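Local coordinates for ABC transporter binding protein AcbH (Actinoplanes, PDB 3OO8) that serves as the extracellular solute receptor of an ABC transporter and binds beta-D-galactopyranose with exclusive preference, at residues Tyr138-Val143 / Gln262-Val267. The protein carries 2 engineered substitutions. Numbering follows the deposited sequence.
Sequences YNYPWV and QGSNQV
Trp142 lies flat on the peptide that joins Gln262 to Gly263, a worked example of how a sugar-binding indole is set by backbone as much as by side chains. From CB, the first torsion (chi1 -88°) puts CG beside the backbone N, and CG, CD1 and NE1 pass over Gly263 CA, which sits 3.8 Å from the centroid of the five-membered ring and only 5° off its normal, a CH-pi contact. CD2 and CE2 cover Gly263 N, with CD2 3.6 Å from that nitrogen. Farther out, CE3 faces Gln262 CA, CZ3 meets Gln262 CG at 3.7 Å, and CZ2 and CH2 reach toward Gln266 OE1. The strand carrying Trp142, 134-147, pairs antiparallel with the corner at 262-263: Trp142 and Gly263 form a non-hydrogen-bonded pair, Val143 and Gln262 a hydrogen-bonded one, and Ser264 N donates a hydrogen bond to Pro141 O (2.9 Å). In this class 2 solute-binding fold the pairing brings together Trp142 and Gln266, two residues that bind beta-D-galactose, while Phe370 stacks on the indole. An alanine in place of Trp142 is likely to uncover the Gln262-Gly263 peptide and leave Phe370 without its stacking partner, removing an aromatic surface from the sugar site. Gln266 OE1 is gripped from opposite faces of its plane by Gln262 NE2 (2.9 Å) and, from well above that plane, Gly263 N (3.0 Å), which helps to hold the amide's rotation. Alongside, the amide of Asn265 stacks on the Tyr140 ring, planes 28° apart, with Asn265 ND2 3.5 Å from Tyr140 CE2.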
loop_
_atom_site.group_PDB
_atom_site.type_symbol
_atom_site.label_atom_id
_atom_site.label_comp_id
_atom_site.label_asym_id
_atom_site.label_seq_id
_atom_site.Cartn_x
_atom_site.Cartn_y
_atom_site.Cartn_z
ATOM N N TYR A 138 -2.646 1.961 -10.248
ATOM C CA TYR A 138 -2.716 0.584 -9.748
ATOM C C TYR A 138 -2.336 0.549 -8.263
ATOM O O TYR A 138 -1.733 1.485 -7.734
ATOM C CB TYR A 138 -1.767 -0.378 -10.514
ATOM C CG TYR A 138 -0.338 0.126 -10.504
ATOM C CD1 TYR A 138 0.467 -0.045 -9.366
ATOM C CD2 TYR A 138 0.166 0.872 -11.580
ATOM C CE1 TYR A 138 1.770 0.507 -9.301
ATOM C CE2 TYR A 138 1.440 1.455 -11.515
ATOM C CZ TYR A 138 2.225 1.258 -10.388
ATOM O OH TYR A 138 3.466 1.835 -10.355
ATOM N N ASN A 139 -2.705 -0.548 -7.623
ATOM C CA ASN A 139 -2.299 -0.841 -6.240
ATOM C C ASN A 139 -2.127 -2.343 -6.033
ATOM O O ASN A 139 -2.305 -3.121 -6.981
ATOM C CB ASN A 139 -3.183 -0.135 -5.191
ATOM C CG ASN A 139 -4.668 -0.416 -5.347
ATOM O OD1 ASN A 139 -5.080 -1.431 -5.922
ATOM N ND2 ASN A 139 -5.490 0.495 -4.803
ATOM N N TYR A 140 -1.820 -2.773 -4.804
ATOM C CA TYR A 140 -1.733 -4.217 -4.488
ATOM C C TYR A 140 -2.046 -4.340 -3.002
ATOM O O TYR A 140 -1.844 -3.397 -2.253
ATOM C CB TYR A 140 -0.345 -4.786 -4.803
ATOM C CG TYR A 140 0.716 -4.216 -3.910
ATOM C CD1 TYR A 140 1.016 -4.829 -2.693
ATOM C CD2 TYR A 140 1.404 -3.064 -4.275
ATOM C CE1 TYR A 140 1.987 -4.278 -1.859
ATOM C CE2 TYR A 140 2.364 -2.526 -3.444
ATOM C CZ TYR A 140 2.638 -3.143 -2.253
ATOM O OH TYR A 140 3.598 -2.638 -1.376
ATOM N N PRO A 141 -2.485 -5.525 -2.576
ATOM C CA PRO A 141 -2.987 -5.679 -1.206
ATOM C C PRO A 141 -2.016 -6.244 -0.178
ATOM O O PRO A 141 -1.081 -6.971 -0.519
ATOM C CB PRO A 141 -4.129 -6.677 -1.400
ATOM C CG PRO A 141 -3.548 -7.620 -2.484
ATOM C CD PRO A 141 -2.808 -6.689 -3.434
ATOM N N TRP A 142 -2.265 -5.868 1.077
ATOM C CA TRP A 142 -1.600 -6.453 2.256
ATOM C C TRP A 142 -2.665 -7.320 2.915
ATOM O O TRP A 142 -3.607 -6.814 3.514
ATOM C CB TRP A 142 -1.133 -5.352 3.212
ATOM C CG TRP A 142 0.236 -4.853 2.878
ATOM C CD1 TRP A 142 0.627 -4.131 1.765
ATOM C CD2 TRP A 142 1.411 -5.065 3.659
ATOM N NE1 TRP A 142 1.988 -3.868 1.832
ATOM C CE2 TRP A 142 2.488 -4.468 2.962
ATOM C CE3 TRP A 142 1.653 -5.703 4.884
ATOM C CZ2 TRP A 142 3.789 -4.452 3.478
ATOM C CZ3 TRP A 142 2.976 -5.717 5.380
ATOM C CH2 TRP A 142 4.004 -5.111 4.668
ATOM N N VAL A 143 -2.462 -8.644 2.848
ATOM C CA VAL A 143 -3.497 -9.614 3.209
ATOM C C VAL A 143 -2.786 -10.868 3.742
ATOM O O VAL A 143 -1.570 -10.918 3.752
ATOM C CB VAL A 143 -4.355 -10.019 1.942
ATOM C CG1 VAL A 143 -5.326 -8.887 1.569
ATOM C CG2 VAL A 143 -3.477 -10.277 0.730
ATOM N N GLN A 262 1.431 -10.186 4.513
ATOM C CA GLN A 262 2.324 -9.186 3.913
ATOM C C GLN A 262 1.740 -8.739 2.562
ATOM O O GLN A 262 0.593 -9.074 2.244
ATOM C CB GLN A 262 3.773 -9.706 3.775
ATOM C CG GLN A 262 4.766 -8.797 4.455
ATOM C CD GLN A 262 6.194 -9.272 4.384
ATOM O OE1 GLN A 262 6.717 -9.807 5.363
ATOM N NE2 GLN A 262 6.835 -9.063 3.252
ATOM N N GLY A 263 2.501 -7.967 1.786
ATOM C CA GLY A 263 2.024 -7.497 0.478
ATOM C C GLY A 263 2.061 -8.587 -0.579
ATOM O O GLY A 263 2.943 -9.451 -0.536
ATOM N N SER A 264 1.113 -8.587 -1.522
ATOM C CA SER A 264 1.145 -9.660 -2.543
ATOM C C SER A 264 2.380 -9.606 -3.453
ATOM O O SER A 264 2.861 -10.659 -3.901
ATOM C CB SER A 264 -0.101 -9.623 -3.417
ATOM O OG SER A 264 -0.029 -8.450 -4.182
ATOM N N ASN A 265 2.917 -8.419 -3.698
ATOM C CA ASN A 265 4.115 -8.277 -4.526
ATOM C C ASN A 265 5.385 -8.728 -3.800
ATOM O O ASN A 265 6.505 -8.572 -4.290
ATOM C CB ASN A 265 4.224 -6.867 -5.097
ATOM C CG ASN A 265 4.679 -5.861 -4.082
ATOM O OD1 ASN A 265 4.767 -6.151 -2.886
ATOM N ND2 ASN A 265 4.953 -4.649 -4.546
ATOM N N GLN A 266 5.182 -9.232 -2.584
ATOM C CA GLN A 266 6.268 -9.824 -1.800
ATOM C C GLN A 266 6.020 -11.319 -1.715
ATOM O O GLN A 266 6.716 -12.121 -2.384
ATOM C CB GLN A 266 6.336 -9.175 -0.413
ATOM C CG GLN A 266 6.600 -7.665 -0.505
ATOM C CD GLN A 266 5.740 -6.857 0.433
ATOM O OE1 GLN A 266 5.391 -7.274 1.539
ATOM N NE2 GLN A 266 5.415 -5.664 -0.018
ATOM N N VAL A 267 4.995 -11.721 -0.961
ATOM C CA VAL A 267 4.768 -13.146 -0.718
ATOM C C VAL A 267 4.505 -13.913 -2.017
ATOM O O VAL A 267 5.145 -14.941 -2.269
ATOM C CB VAL A 267 3.611 -13.416 0.315
ATOM C CG1 VAL A 267 3.396 -14.945 0.500
ATOM C CG2 VAL A 267 3.928 -12.742 1.662
HETATM O O HOH W 1 6.688 -3.348 -2.418
#